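Local coordinates for protein glutamate--tRNA ligase (Elizabethkingia anophelis, PDB 6B1Z) that attaches glutamate to its cognate tRNA at the expense of ATP, as a class I aminoacyl-tRNA synthetase, at residues A[401-404]-A[405-409]; A[368-371]-A[372-376]. One frame throughout, in Å; residues are numbered along the deposited sequence.

Interaction 1: residues A[401-404]-A[405-409]; sequences VKDI and YNDGK. With EDO (1,2-ethanediol), chain X.
Asn406 and Asp407 bond back to Lys402 and Asp403 in a local contact that closes the short helix 401-406, in the part of the chain assigned to the anticodon-binding domain. Asn406 N bonds Lys402 O at 2.9 Å, and Tyr405 N adds a weak second bond to the same oxygen. Asp407 N, already beyond the helix, bonds Asp403 O at 2.8 Å, and Gly408 N turns back to Tyr405 O. On the outer side the Asn406 amide lies across the lysine stem, ND2 3.8 Å from Lys402 CG. A water donates a hydrogen bond to Asp403 OD1 (2.7 Å) and accepts one from Asn406 ND2, joining side chains three residues apart. With CG beside its own backbone N (chi1 -61°), Asp403 can turn its other oxygen, OD2, back to the N-H groups of Thr399 and Phe400. Asp407 grips an ethanediol, probably from the crystallisation liquor: O1 bonds OD2 and O2 bonds OD1, each at 2.7 Å. With Asp403 OD2 and Asp407 OD2 4.8 Å apart, two like charges lie near each other, and the backbone N-H groups, water and diol hydroxyls would be expected to temper their repulsion.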
ATOM      1  N   VAL A 401      -4.009  17.349  -6.727  1.00 16.27           N
ATOM      2  CA  VAL A 401      -5.015  18.374  -7.026  1.00 15.57           C
ATOM      3  C   VAL A 401      -4.869  19.581  -6.102  1.00 16.62           C
ATOM      4  O   VAL A 401      -5.024  20.730  -6.540  1.00 15.96           O
ATOM      5  CB  VAL A 401      -6.433  17.777  -6.957  1.00 14.02           C
ATOM      6  CG1 VAL A 401      -7.488  18.889  -7.021  1.00 17.13           C
ATOM      7  CG2 VAL A 401      -6.623  16.788  -8.071  1.00 17.23           C
ATOM      8  N   LYS A 402      -4.525  19.359  -4.824  1.00 15.52           N
ATOM      9  CA  LYS A 402      -4.411  20.480  -3.892  0.62 16.96           C
ATOM     10  C   LYS A 402      -3.337  21.477  -4.321  1.00 15.78           C
ATOM     11  O   LYS A 402      -3.415  22.657  -3.960  1.00 17.52           O
ATOM     12  CB  LYS A 402      -4.121  19.975  -2.473  0.62 17.27           C
ATOM     13  CG  LYS A 402      -2.691  19.466  -2.258  0.62 16.11           C
ATOM     14  CD  LYS A 402      -2.493  18.863  -0.867  0.62 24.00           C
ATOM     15  CE  LYS A 402      -1.423  17.767  -0.912  0.62 26.25           C
ATOM     16  NZ  LYS A 402      -1.564  16.745   0.184  0.62 30.99           N
ATOM     17  N   ASP A 403      -2.328  21.027  -5.089  1.00 17.23           N
ATOM     18  CA  ASP A 403      -1.274  21.928  -5.565  1.00 15.82           C
ATOM     19  C   ASP A 403      -1.846  23.037  -6.437  1.00 16.62           C
ATOM     20  O   ASP A 403      -1.273  24.130  -6.504  1.00 18.32           O
ATOM     21  CB  ASP A 403      -0.226  21.180  -6.402  1.00 17.77           C
ATOM     22  CG  ASP A 403       0.491  20.084  -5.651  1.00 19.09           C
ATOM     23  OD1 ASP A 403       0.409  20.022  -4.408  1.00 21.18           O
ATOM     24  OD2 ASP A 403       1.166  19.292  -6.349  1.00 16.82           O
ATOM     25  N   ILE A 404      -2.948  22.760  -7.144  1.00 15.59           N
ATOM     26  CA  ILE A 404      -3.550  23.765  -8.014  1.00 17.36           C
ATOM     27  C   ILE A 404      -4.005  24.985  -7.213  1.00 19.07           C
ATOM     28  O   ILE A 404      -3.926  26.124  -7.699  1.00 21.35           O
ATOM     29  CB  ILE A 404      -4.712  23.127  -8.800  1.00 15.42           C
ATOM     30  CG1 ILE A 404      -4.187  21.994  -9.687  1.00 15.87           C
ATOM     31  CG2 ILE A 404      -5.434  24.184  -9.674  1.00 20.41           C
ATOM     32  CD1 ILE A 404      -5.292  21.206 -10.391  1.00 17.12           C
ATOM     33  N   TYR A 405      -4.461  24.782  -5.976  1.00 17.87           N
ATOM     34  CA  TYR A 405      -4.718  25.924  -5.103  1.00 17.59           C
ATOM     35  C   TYR A 405      -3.445  26.413  -4.416  1.00 17.23           C
ATOM     36  O   TYR A 405      -3.133  27.609  -4.442  1.00 18.57           O
ATOM     37  CB  TYR A 405      -5.762  25.573  -4.040  1.00 18.23           C
ATOM     38  CG  TYR A 405      -5.906  26.699  -3.030  1.00 19.36           C
ATOM     39  CD1 TYR A 405      -6.544  27.882  -3.371  1.00 20.47           C
ATOM     40  CD2 TYR A 405      -5.356  26.589  -1.755  1.00 24.15           C
ATOM     41  CE1 TYR A 405      -6.652  28.921  -2.468  1.00 24.77           C
ATOM     42  CE2 TYR A 405      -5.451  27.627  -0.845  1.00 24.17           C
ATOM     43  CZ  TYR A 405      -6.106  28.789  -1.209  1.00 28.42           C
ATOM     44  OH  TYR A 405      -6.210  29.829  -0.308  1.00 32.19           O
ATOM     45  N   ASN A 406      -2.706  25.507  -3.782  1.00 17.77           N
ATOM     46  CA  ASN A 406      -1.618  25.954  -2.918  1.00 17.28           C
ATOM     47  C   ASN A 406      -0.539  26.692  -3.696  1.00 20.19           C
ATOM     48  O   ASN A 406       0.101  27.597  -3.152  1.00 21.51           O
ATOM     49  CB  ASN A 406      -1.020  24.766  -2.180  1.00 18.76           C
ATOM     50  CG  ASN A 406      -1.928  24.251  -1.090  1.00 22.52           C
ATOM     51  OD1 ASN A 406      -2.624  25.031  -0.428  1.00 27.96           O
ATOM     52  ND2 ASN A 406      -1.922  22.945  -0.883  1.00 23.73           N
ATOM     53  N   ASP A 407      -0.328  26.325  -4.961  1.00 18.49           N
ATOM     54  CA  ASP A 407       0.626  27.002  -5.821  1.00 18.93           C
ATOM     55  C   ASP A 407      -0.025  28.043  -6.710  1.00 20.44           C
ATOM     56  O   ASP A 407       0.658  28.628  -7.553  1.00 22.97           O
ATOM     57  CB  ASP A 407       1.392  25.987  -6.682  1.00 20.27           C
ATOM     58  CG  ASP A 407       2.208  25.010  -5.850  1.00 21.82           C
ATOM     59  OD1 ASP A 407       2.525  25.308  -4.671  1.00 22.08           O
ATOM     60  OD2 ASP A 407       2.514  23.915  -6.369  1.00 22.37           O
ATOM     61  N   GLY A 408      -1.324  28.282  -6.545  1.00 18.85           N
ATOM     62  CA  GLY A 408      -2.031  29.273  -7.340  1.00 20.27           C
ATOM     63  C   GLY A 408      -2.838  30.236  -6.493  1.00 20.84           C
ATOM     64  O   GLY A 408      -3.934  30.662  -6.888  1.00 20.53           O
ATOM     65  N   LYS A 409      -2.296  30.615  -5.333  1.00 20.32           N
ATOM     66  CA  LYS A 409      -3.076  31.448  -4.428  1.00 22.66           C
ATOM     67  C   LYS A 409      -3.332  32.833  -5.005  1.00 25.23           C
ATOM     68  O   LYS A 409      -4.325  33.467  -4.632  1.00 24.09           O
ATOM     69  CB  LYS A 409      -2.381  31.540  -3.067  1.00 23.77           C
ATOM     70  CG  LYS A 409      -2.462  30.240  -2.258  1.00 23.20           C
ATOM     71  CD  LYS A 409      -1.819  30.387  -0.892  1.00 33.17           C
ATOM     72  CE  LYS A 409      -1.827  29.065  -0.141  1.00 37.74           C
ATOM     73  NZ  LYS A 409      -1.171  29.179   1.189  1.00 51.63           N
TER
HETATM   74  C1  EDO X 623       3.976  21.796  -4.194  1.00 20.28           C
HETATM   75  O1  EDO X 623       4.544  22.711  -5.146  1.00 21.49           O
HETATM   76  C2  EDO X 623       3.775  22.478  -2.841  1.00 25.34           C
HETATM   77  O2  EDO X 623       2.588  23.294  -2.852  1.00 23.55           O
HETATM   78  O   HOH W   1       0.270  21.678  -2.343  1.00 24.34           O

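Interaction 2: residues A[368-371]-A[372-376]; sequences LPEF and KKVLA
The Phe371 ring carries Leu375 over one face: CG stands 4.1 Å from the ring centroid and 13° off the normal, a CH-pi contact displaced toward the rim. Beyond CG the leucine forks across the ring, CD1 meeting CE2 of Phe371 at 3.7 Å and CD2 reaching CZ and CE1. Phe371 holds CG anti to its backbone N (chi1 -177°), while Leu375 has CG beside its own N (chi1 -65°), and these opposed choices bring the two side chains together one turn apart. The carboxylate, the other flat group, turns OE1 of Glu370 to the aliphatic stem of Lys373, 3.8 Å from CD. This is the i to i+4 ladder of an alpha helix, here helix 364-377 of the anticodon-binding region: Lys372 N bonds Leu368 O, Lys373 N bonds Pro369 O, Val374 N bonds Glu370 O and Leu375 N bonds Phe371 O. Pro369 has no N-H to give, and the helix is kinked here, where neither its N nor that of Glu370 bonds to the turn before. The Lys372 stem crosses Leu368, CG to CD1 3.7 Å, before its amine goes on to a salt bridge with Asp384. Glu370 OE2 and Lys373 NZ are 4.5 Å apart, too far for a salt bridge; a water donates to OE2 at 2.8 Å, while NZ pairs with Glu377.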
ATOM      1  N   LEU A 368     -12.432  18.810 -11.091  1.00 16.18           N
ATOM      2  CA  LEU A 368     -13.207  19.872 -10.442  1.00 15.34           C
ATOM      3  C   LEU A 368     -13.764  19.507  -9.069  1.00 17.21           C
ATOM      4  O   LEU A 368     -13.668  20.344  -8.156  1.00 18.80           O
ATOM      5  CB  LEU A 368     -14.347  20.331 -11.368  1.00 17.62           C
ATOM      6  CG  LEU A 368     -15.192  21.502 -10.843  1.00 16.92           C
ATOM      7  CD1 LEU A 368     -14.356  22.771 -10.709  1.00 16.92           C
ATOM      8  CD2 LEU A 368     -16.378  21.737 -11.762  1.00 21.03           C
ATOM      9  N   PRO A 369     -14.365  18.333  -8.851  1.00 18.97           N
ATOM     10  CA  PRO A 369     -14.940  18.070  -7.516  1.00 22.09           C
ATOM     11  C   PRO A 369     -13.915  18.135  -6.394  1.00 19.04           C
ATOM     12  O   PRO A 369     -14.176  18.784  -5.375  1.00 21.33           O
ATOM     13  CB  PRO A 369     -15.547  16.669  -7.666  1.00 24.64           C
ATOM     14  CG  PRO A 369     -15.781  16.515  -9.140  1.00 21.76           C
ATOM     15  CD  PRO A 369     -14.669  17.246  -9.805  1.00 18.98           C
ATOM     16  N   GLU A 370     -12.754  17.495  -6.558  1.00 19.94           N
ATOM     17  CA  GLU A 370     -11.744  17.580  -5.510  1.00 19.62           C
ATOM     18  C   GLU A 370     -11.187  18.994  -5.402  1.00 19.65           C
ATOM     19  O   GLU A 370     -10.929  19.480  -4.294  1.00 18.26           O
ATOM     20  CB  GLU A 370     -10.626  16.568  -5.760  1.00 20.28           C
ATOM     21  CG  GLU A 370      -9.568  16.537  -4.641  1.00 22.84           C
ATOM     22  CD  GLU A 370     -10.129  16.085  -3.282  1.00 31.09           C
ATOM     23  OE1 GLU A 370     -11.173  15.388  -3.244  1.00 29.97           O
ATOM     24  OE2 GLU A 370      -9.525  16.441  -2.245  1.00 36.22           O
ATOM     25  N   PHE A 371     -11.018  19.683  -6.533  1.00 18.29           N
ATOM     26  CA  PHE A 371     -10.521  21.052  -6.471  1.00 16.92           C
ATOM     27  C   PHE A 371     -11.479  21.948  -5.693  1.00 18.47           C
ATOM     28  O   PHE A 371     -11.048  22.764  -4.870  1.00 18.03           O
ATOM     29  CB  PHE A 371     -10.289  21.598  -7.880  1.00 15.51           C
ATOM     30  CG  PHE A 371      -9.709  22.984  -7.909  1.00 17.11           C
ATOM     31  CD1 PHE A 371      -8.499  23.262  -7.279  1.00 19.79           C
ATOM     32  CD2 PHE A 371     -10.347  24.003  -8.593  1.00 19.44           C
ATOM     33  CE1 PHE A 371      -7.957  24.550  -7.313  1.00 21.76           C
ATOM     34  CE2 PHE A 371      -9.811  25.285  -8.640  1.00 20.72           C
ATOM     35  CZ  PHE A 371      -8.603  25.557  -7.993  1.00 19.72           C
ATOM     36  N   LYS A 372     -12.786  21.809  -5.939  1.00 19.16           N
ATOM     37  CA  LYS A 372     -13.754  22.616  -5.205  1.00 19.07           C
ATOM     38  C   LYS A 372     -13.738  22.297  -3.717  1.00 21.21           C
ATOM     39  O   LYS A 372     -14.004  23.183  -2.893  1.00 22.52           O
ATOM     40  CB  LYS A 372     -15.161  22.406  -5.783  1.00 19.95           C
ATOM     41  CG  LYS A 372     -15.350  23.079  -7.147  1.00 21.36           C
ATOM     42  CD  LYS A 372     -16.742  22.849  -7.709  1.00 24.21           C
ATOM     43  CE  LYS A 372     -17.795  23.536  -6.854  1.00 28.97           C
ATOM     44  NZ  LYS A 372     -19.109  23.633  -7.570  1.00 31.97           N
ATOM     45  N   LYS A 373     -13.468  21.038  -3.367  1.00 21.37           N
ATOM     46  CA  LYS A 373     -13.335  20.656  -1.966  1.00 23.70           C
ATOM     47  C   LYS A 373     -12.139  21.358  -1.331  1.00 26.72           C
ATOM     48  O   LYS A 373     -12.240  21.895  -0.222  1.00 24.86           O
ATOM     49  CB  LYS A 373     -13.202  19.135  -1.871  1.00 24.51           C
ATOM     50  CG  LYS A 373     -13.174  18.538  -0.474  1.00 37.65           C
ATOM     51  CD  LYS A 373     -13.280  17.019  -0.577  1.00 46.62           C
ATOM     52  CE  LYS A 373     -13.283  16.346   0.788  1.00 59.75           C
ATOM     53  NZ  LYS A 373     -11.988  16.526   1.493  1.00 61.11           N
ATOM     54  N   VAL A 374     -11.007  21.401  -2.038  1.00 23.16           N
ATOM     55  CA  VAL A 374      -9.846  22.118  -1.506  1.00 23.22           C
ATOM     56  C   VAL A 374     -10.161  23.601  -1.331  1.00 22.98           C
ATOM     57  O   VAL A 374      -9.826  24.206  -0.302  1.00 23.46           O
ATOM     58  CB  VAL A 374      -8.614  21.893  -2.404  1.00 18.88           C
ATOM     59  CG1 VAL A 374      -7.427  22.736  -1.926  1.00 23.57           C
ATOM     60  CG2 VAL A 374      -8.229  20.419  -2.422  1.00 23.46           C
ATOM     61  N   LEU A 375     -10.831  24.212  -2.318  1.00 18.72           N
ATOM     62  CA  LEU A 375     -11.180  25.621  -2.198  1.00 20.95           C
ATOM     63  C   LEU A 375     -12.065  25.860  -0.981  1.00 24.30           C
ATOM     64  O   LEU A 375     -11.834  26.795  -0.203  1.00 23.88           O
ATOM     65  CB  LEU A 375     -11.877  26.110  -3.474  1.00 23.42           C
ATOM     66  CG  LEU A 375     -11.035  26.119  -4.759  1.00 21.56           C
ATOM     67  CD1 LEU A 375     -11.773  26.834  -5.885  1.00 22.20           C
ATOM     68  CD2 LEU A 375      -9.692  26.763  -4.528  1.00 26.38           C
ATOM     69  N   ALA A 376     -13.080  25.014  -0.798  1.00 24.81           N
ATOM     70  CA  ALA A 376     -13.987  25.188   0.333  1.00 28.52           C
ATOM     71  C   ALA A 376     -13.242  25.069   1.659  1.00 28.24           C
ATOM     72  O   ALA A 376     -13.500  25.842   2.592  1.00 31.80           O
ATOM     73  CB  ALA A 376     -15.123  24.170   0.249  1.00 29.53           C
TER
HETATM   74  O   HOH W   2      -9.771  16.210   0.571  1.00 48.27           O

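Interaction 2 comes first along the chain, on helix 364-377, and interaction 1 follows on helix 401-406, with helix 384-394 between them; their centres are about 10 Å apart. Each is a local contact within one helix, yet their apolar sides face each other. Ile404 CG2 packs on Phe371 CE1 at 3.5 Å, Tyr405 CD1 meets Leu375 CD2 at 3.5 Å, and Val401 lies against the backbone of Phe371. Helix 384-394 joins the same core through Ile390, which touches both Ile404 and Phe371. Here the three helices share buried apolar faces within the range assigned to the anticodon-binding domain, while charged residues such as Glu370 and Lys373 stay on the exposed side.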